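Local coordinates for protein Methylcobalamin\: coenzyme M methyltransferase (PDB 4AY7) that catalyses the transfer of a methyl group from a methylated corrinoid to coenzyme M in methanogenesis, using a zinc ion, at residues L218-P221 with D222-R225; S274-K277 with G278-I282; H56-P59 with E60-A63. One frame throughout, in Å; residues are numbered along the deposited sequence.

Contact 1: L218-P221 with D222-R225; sequences LMSP and DSFR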
loop_
_atom_site.group_PDB
_atom_site.type_symbol
_atom_site.label_atom_id
_atom_site.label_comp_id
_atom_site.label_asym_id
_atom_site.label_seq_id
_atom_site.Cartn_x
_atom_site.Cartn_y
_atom_site.Cartn_z
ATOM N N LEU A 218 -12.405 1.900 12.307
ATOM C CA LEU A 218 -11.972 0.881 13.309
ATOM C C LEU A 218 -11.429 1.539 14.596
ATOM O O LEU A 218 -11.712 1.036 15.670
ATOM C CB LEU A 218 -10.911 -0.048 12.712
ATOM C CG LEU A 218 -11.435 -0.935 11.553
ATOM C CD1 LEU A 218 -10.395 -1.565 10.613
ATOM C CD2 LEU A 218 -12.346 -1.980 12.149
ATOM N N MET A 219 -10.622 2.606 14.484
ATOM C CA MET A 219 -10.069 3.319 15.671
ATOM C C MET A 219 -10.521 4.788 15.652
ATOM O O MET A 219 -10.462 5.419 14.607
ATOM C CB MET A 219 -8.525 3.272 15.651
ATOM C CG MET A 219 -7.923 1.895 15.799
ATOM S SD MET A 219 -8.052 1.188 17.468
ATOM C CE MET A 219 -7.184 2.452 18.442
ATOM N N SER A 220 -10.936 5.318 16.799
ATOM C CA SER A 220 -11.305 6.684 16.938
ATOM C C SER A 220 -10.195 7.629 16.469
ATOM O O SER A 220 -9.011 7.376 16.762
ATOM C CB SER A 220 -11.609 7.027 18.401
ATOM O OG SER A 220 -10.426 7.093 19.198
ATOM N N PRO A 221 -10.579 8.756 15.857
ATOM C CA PRO A 221 -9.654 9.815 15.496
ATOM C C PRO A 221 -8.846 10.320 16.680
ATOM O O PRO A 221 -7.642 10.581 16.564
ATOM C CB PRO A 221 -10.572 10.921 14.931
ATOM C CG PRO A 221 -11.782 10.126 14.407
ATOM C CD PRO A 221 -11.944 8.987 15.351
ATOM N N ASP A 222 -9.502 10.463 17.822
ATOM C CA ASP A 222 -8.791 10.796 19.035
ATOM C C ASP A 222 -7.674 9.777 19.339
ATOM O O ASP A 222 -6.574 10.215 19.786
ATOM C CB ASP A 222 -9.733 10.819 20.243
ATOM C CG ASP A 222 -10.470 12.134 20.364
ATOM O OD1 ASP A 222 -10.209 13.068 19.578
ATOM O OD2 ASP A 222 -11.270 12.260 21.314
ATOM N N SER A 223 -7.929 8.473 19.109
ATOM C CA SER A 223 -6.908 7.455 19.290
ATOM C C SER A 223 -5.813 7.502 18.268
ATOM O O SER A 223 -4.619 7.194 18.586
ATOM C CB SER A 223 -7.510 6.064 19.277
ATOM O OG SER A 223 -8.120 5.897 20.539
ATOM N N PHE A 224 -6.185 7.898 17.027
ATOM C CA PHE A 224 -5.177 8.100 16.020
ATOM C C PHE A 224 -4.172 9.164 16.504
ATOM O O PHE A 224 -2.950 9.002 16.353
ATOM C CB PHE A 224 -5.830 8.535 14.698
ATOM C CG PHE A 224 -4.859 8.690 13.589
ATOM C CD1 PHE A 224 -4.190 9.907 13.406
ATOM C CD2 PHE A 224 -4.595 7.609 12.695
ATOM C CE1 PHE A 224 -3.267 10.012 12.396
ATOM C CE2 PHE A 224 -3.653 7.717 11.704
ATOM C CZ PHE A 224 -3.032 8.953 11.503
ATOM N N ARG A 225 -4.698 10.298 16.965
ATOM C CA ARG A 225 -3.825 11.414 17.389
ATOM C C ARG A 225 -3.071 11.099 18.649
ATOM O O ARG A 225 -1.912 11.442 18.765
ATOM C CB ARG A 225 -4.588 12.720 17.542
ATOM C CG ARG A 225 -5.011 13.263 16.186
ATOM C CD ARG A 225 -5.848 14.488 16.345
ATOM N NE ARG A 225 -7.215 14.266 16.831
ATOM C CZ ARG A 225 -8.275 14.112 16.054
ATOM N NH1 ARG A 225 -8.179 14.086 14.727
ATOM N NH2 ARG A 225 -9.444 13.996 16.628
#
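Ser220 and Ser223 meet side chain to backbone in a serine N-cap, the opening turn of helix 221-238 in this TIM-barrel protein. OG of Ser220 sits between its own backbone N and carbonyl carbon (chi1 73°), which turns it back over the helix end, where it accepts from Ser223 N at 2.9 Å. The carbonyl of the same serine takes Phe224 N in the carbonyl plane, with Ser220 O and Phe224 N 2.9 Å apart, so one residue occupies two early amides of the helix. Ser223 was modelled in two conformers; in one of them its OG also donates to Ser220 OG, a link that stays doubtful. Beside it, the bent side chain of Met219 brings its CE methyl to 3.7 Å from Ser223 CB, and the same methionine packs on Phe170 and Ser174 of helix 167-176. Phe224 goes to the interior, against Ile254 and Asp257 of helix 252-259. Arg225 curls back along the first turn, its NH2 meeting the anti side of Asp222 OD1 at 3.2 Å in a salt bridge, while its NH1 pairs with Asp257. The bend at chi3 (-73°) lays the guanidinium against Pro221: Pro221 O lies over the centre of one face, 3.6 Å above the plane, and Pro221 CB comes to 3.7 Å from Arg225 NH2.

Contact 2: S274-K277 with G278-I282; sequences SAKK and GKEVI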
loop_
_atom_site.group_PDB
_atom_site.type_symbol
_atom_site.label_atom_id
_atom_site.label_comp_id
_atom_site.label_asym_id
_atom_site.label_seq_id
_atom_site.Cartn_x
_atom_site.Cartn_y
_atom_site.Cartn_z
ATOM N N SER A 274 -13.797 14.541 -3.393
ATOM C CA SER A 274 -13.028 14.804 -4.574
ATOM C C SER A 274 -11.548 14.962 -4.291
ATOM O O SER A 274 -11.134 15.290 -3.189
ATOM C CB SER A 274 -13.535 16.103 -5.174
ATOM O OG SER A 274 -13.206 17.221 -4.324
ATOM N N ALA A 275 -10.740 14.727 -5.289
ATOM C CA ALA A 275 -9.333 15.030 -5.142
ATOM C C ALA A 275 -9.131 16.547 -4.764
ATOM O O ALA A 275 -8.291 16.896 -3.893
ATOM C CB ALA A 275 -8.603 14.695 -6.449
ATOM N N LYS A 276 -9.912 17.432 -5.367
ATOM C CA LYS A 276 -9.822 18.843 -5.104
ATOM C C LYS A 276 -10.025 19.115 -3.601
ATOM O O LYS A 276 -9.240 19.866 -2.993
ATOM C CB LYS A 276 -10.830 19.586 -5.976
ATOM C CG LYS A 276 -10.813 21.116 -5.782
ATOM C CD LYS A 276 -12.110 21.719 -6.313
ATOM C CE LYS A 276 -12.447 23.074 -5.660
ATOM N NZ LYS A 276 -13.563 22.995 -4.641
ATOM N N LYS A 277 -10.971 18.397 -2.996
ATOM C CA LYS A 277 -11.284 18.632 -1.633
ATOM C C LYS A 277 -10.112 18.088 -0.773
ATOM O O LYS A 277 -9.592 18.777 0.178
ATOM C CB LYS A 277 -12.605 17.989 -1.259
ATOM C CG LYS A 277 -12.885 18.060 0.225
ATOM C CD LYS A 277 -14.124 17.253 0.630
ATOM C CE LYS A 277 -14.804 17.962 1.832
ATOM N NZ LYS A 277 -15.678 17.127 2.714
ATOM N N GLY A 278 -9.674 16.871 -1.092
ATOM C CA GLY A 278 -8.533 16.310 -0.385
ATOM C C GLY A 278 -7.306 17.224 -0.416
ATOM O O GLY A 278 -6.593 17.383 0.618
ATOM N N LYS A 279 -7.033 17.821 -1.588
ATOM C CA LYS A 279 -5.851 18.711 -1.749
ATOM C C LYS A 279 -5.997 19.940 -0.877
ATOM O O LYS A 279 -5.003 20.459 -0.354
ATOM C CB LYS A 279 -5.577 19.068 -3.226
ATOM C CG LYS A 279 -5.143 17.890 -4.079
ATOM C CD LYS A 279 -3.671 17.471 -3.843
ATOM C CE LYS A 279 -2.780 18.513 -4.509
ATOM N NZ LYS A 279 -1.365 18.220 -4.294
ATOM N N GLU A 280 -7.229 20.424 -0.702
ATOM C CA GLU A 280 -7.486 21.583 0.150
ATOM C C GLU A 280 -7.157 21.288 1.609
ATOM O O GLU A 280 -6.575 22.131 2.299
ATOM C CB GLU A 280 -8.927 22.106 0.066
ATOM C CG GLU A 280 -9.275 22.903 -1.223
ATOM C CD GLU A 280 -10.737 23.436 -1.230
ATOM O OE1 GLU A 280 -11.308 23.603 -0.098
ATOM O OE2 GLU A 280 -11.327 23.682 -2.342
ATOM N N VAL A 281 -7.523 20.078 2.057
ATOM C CA VAL A 281 -7.267 19.657 3.452
ATOM C C VAL A 281 -5.771 19.501 3.709
ATOM O O VAL A 281 -5.249 20.024 4.693
ATOM C CB VAL A 281 -8.029 18.386 3.812
ATOM C CG1 VAL A 281 -7.606 17.874 5.198
ATOM C CG2 VAL A 281 -9.519 18.595 3.735
ATOM N N ILE A 282 -5.060 18.856 2.819
ATOM C CA ILE A 282 -3.693 18.560 3.073
ATOM C C ILE A 282 -2.716 19.640 2.714
ATOM O O ILE A 282 -1.631 19.664 3.290
ATOM C CB ILE A 282 -3.273 17.171 2.447
ATOM C CG1 ILE A 282 -3.042 17.276 0.942
ATOM C CG2 ILE A 282 -4.298 16.101 2.838
ATOM C CD1 ILE A 282 -2.734 15.955 0.244
#
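Gly278 donates its N to Ser274 O at 3.0 Å, in a nearly straight bond (177°) that closes the first turn of helix 275-282, the helix of the beta-alpha-beta unit between strands 265-267 and 287-292. Ser274 is the N-cap, and its OG takes the N of Lys277. Next, Lys279 N binds Ala275 O at 2.8 Å, and Lys279 CG rests 3.3 Å from the same Ala275 O. Two bends, at chi2 (-76°) and chi3 (-74°), then carry the amine away from this turn to a salt bridge with Asp319, close to a bound magnesium ion. Glu280 follows, with its N bonded to Lys276 O; its side chain runs alongside that of Lys276, both pointing the same way, and Lys276 NZ closes on Glu280 OE2 at 3.3 Å, a salt bridge whose hydrogen bond is weak. Val281 continues the series: its N binds Lys277 O, and its CG2 methyl lies 3.6 Å from that oxygen, while the side chain packs on Leu255 and Ser256 of helix 252-259. Between two exposed side chains, so long and weak a pair is likely to add a modest, partly water-screened attraction to a turn held mainly by its backbone bonds and serine cap.

Contact 3: H56-P59 with E60-A63; sequences HTNP and ELMA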
loop_
_atom_site.group_PDB
_atom_site.type_symbol
_atom_site.label_atom_id
_atom_site.label_comp_id
_atom_site.label_asym_id
_atom_site.label_seq_id
_atom_site.Cartn_x
_atom_site.Cartn_y
_atom_site.Cartn_z
ATOM N N HIS A 56 1.897 -15.974 -4.136
ATOM C CA HIS A 56 2.294 -15.440 -2.831
ATOM C C HIS A 56 3.532 -16.107 -2.294
ATOM O O HIS A 56 4.224 -15.567 -1.445
ATOM C CB HIS A 56 1.188 -15.570 -1.820
ATOM C CG HIS A 56 -0.177 -15.042 -2.237
ATOM N ND1 HIS A 56 -0.420 -13.768 -2.682
ATOM C CD2 HIS A 56 -1.415 -15.641 -2.080
ATOM C CE1 HIS A 56 -1.733 -13.583 -2.815
ATOM N NE2 HIS A 56 -2.351 -14.774 -2.496
ATOM N N THR A 57 3.838 -17.305 -2.748
ATOM C CA THR A 57 4.849 -18.169 -2.101
ATOM C C THR A 57 6.087 -18.443 -2.984
ATOM O O THR A 57 7.109 -18.926 -2.510
ATOM C CB THR A 57 4.197 -19.505 -1.664
ATOM O OG1 THR A 57 3.681 -20.250 -2.809
ATOM C CG2 THR A 57 2.983 -19.256 -0.759
ATOM N N ASN A 58 5.999 -18.183 -4.274
ATOM C CA ASN A 58 7.093 -18.486 -5.191
ATOM C C ASN A 58 7.584 -17.146 -5.767
ATOM O O ASN A 58 6.793 -16.478 -6.436
ATOM C CB ASN A 58 6.479 -19.293 -6.318
ATOM C CG ASN A 58 7.479 -19.717 -7.402
ATOM O OD1 ASN A 58 8.249 -18.943 -7.930
ATOM N ND2 ASN A 58 7.400 -20.990 -7.775
ATOM N N PRO A 59 8.872 -16.785 -5.584
ATOM C CA PRO A 59 9.304 -15.446 -6.027
ATOM C C PRO A 59 9.196 -15.216 -7.512
ATOM O O PRO A 59 8.937 -14.091 -7.936
ATOM C CB PRO A 59 10.796 -15.370 -5.637
ATOM C CG PRO A 59 11.219 -16.797 -5.523
ATOM C CD PRO A 59 9.989 -17.523 -4.960
ATOM N N GLU A 60 9.436 -16.271 -8.282
ATOM C CA GLU A 60 9.374 -16.130 -9.738
ATOM C C GLU A 60 7.958 -15.872 -10.209
ATOM O O GLU A 60 7.744 -15.011 -11.040
ATOM C CB GLU A 60 9.953 -17.317 -10.449
ATOM C CG GLU A 60 11.429 -17.504 -10.174
ATOM C CD GLU A 60 12.358 -16.693 -11.065
ATOM O OE1 GLU A 60 11.928 -15.813 -11.906
ATOM O OE2 GLU A 60 13.571 -16.896 -10.871
ATOM N N LEU A 61 6.979 -16.575 -9.684
ATOM C CA LEU A 61 5.579 -16.260 -10.027
ATOM C C LEU A 61 5.090 -14.909 -9.488
ATOM O O LEU A 61 4.320 -14.202 -10.174
ATOM C CB LEU A 61 4.631 -17.405 -9.633
ATOM C CG LEU A 61 4.880 -18.773 -10.237
ATOM C CD1 LEU A 61 3.977 -19.792 -9.517
ATOM C CD2 LEU A 61 4.700 -18.778 -11.781
ATOM N N MET A 62 5.545 -14.537 -8.289
ATOM C CA MET A 62 5.254 -13.213 -7.758
ATOM C C MET A 62 5.787 -12.126 -8.752
ATOM O O MET A 62 5.049 -11.161 -9.117
ATOM C CB MET A 62 5.890 -13.057 -6.373
ATOM C CG MET A 62 5.572 -11.742 -5.671
ATOM S SD MET A 62 6.200 -11.595 -4.006
ATOM C CE MET A 62 5.002 -12.612 -3.092
ATOM N N ALA A 63 7.044 -12.270 -9.177
ATOM C CA ALA A 63 7.641 -11.375 -10.135
ATOM C C ALA A 63 6.799 -11.338 -11.440
ATOM O O ALA A 63 6.431 -10.268 -11.946
ATOM C CB ALA A 63 9.061 -11.793 -10.417
#
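Met62 N and Ala63 N reach back to Asn58 O and Pro59 O at 3.0 Å and 2.9 Å respectively, the first regular turn of helix 59-71, which starts straight after the extended backbone of Asn58. With CG of Asn58 on the far side of CA-CB from the backbone N (chi1 -180°), OD1 is brought over the first amides of the helix and accepts from two of them. Leu61 N approaches OD1 at 3.2 Å in a fairly straight bond (163°) but from well above the amide plane, not on a lone pair; Glu60 N is nearer to Asn58 OD1, at 2.9 Å, yet its bond is bent and weak. Beyond the oxygen, the amide crosses the leucine side chain: Asn58 ND2 is 4.0 Å from Leu61 CD1, so the polar cap also has an apolar flank. With alanine in place of Asn58 there is no OD1, and the N-H groups of Glu60 and Leu61 would probably be left without their capping acceptor, with the flank of the leucine uncovered. Pro59 has no N-H to offer in the first turn, and its ring packs on Val132 and Glu135 of helix 130-144. The side chain of Met62 starts toward 56-59, and the bend at chi3 (-77°) sets Met62 CE 3.5 Å from His56 O, a packing contact with the segment just before the helix. The side chain of His56 leaves its CA away from 60-63; its ring meets that of Trp52, and it lies about 6 Å from the side chain of Gln103 and about 7 Å from that of Gln38, which bind coenzyme M in another structure of this protein, though none is bound in this chain. The whole is an asparagine N-cap with a weakly closed Asx-Pro turn, beside the coenzyme M site.

Overall arrangement
All three contacts are first turns of helices, and each has a polar cap: serine in contacts 1 and 2, asparagine in contact 3. All are partly buried, none wholly core. Contacts 1 and 2 have centres 21 Å apart and are joined indirectly through helix 252-259, which Pro221 and Phe224 touch in one and Val281 and Ile282 in the other. Contact 3 lies on the opposite side of the chain's centre, about 36 and 37 Å from them between centres. Their chemistry differs accordingly: contacts 1 and 2 carry salt bridges on their exposed sides, whereas 56-63 has no charge pair between its two segments and relies on the hydrogen bonds of an asparagine side chain and on apolar contacts.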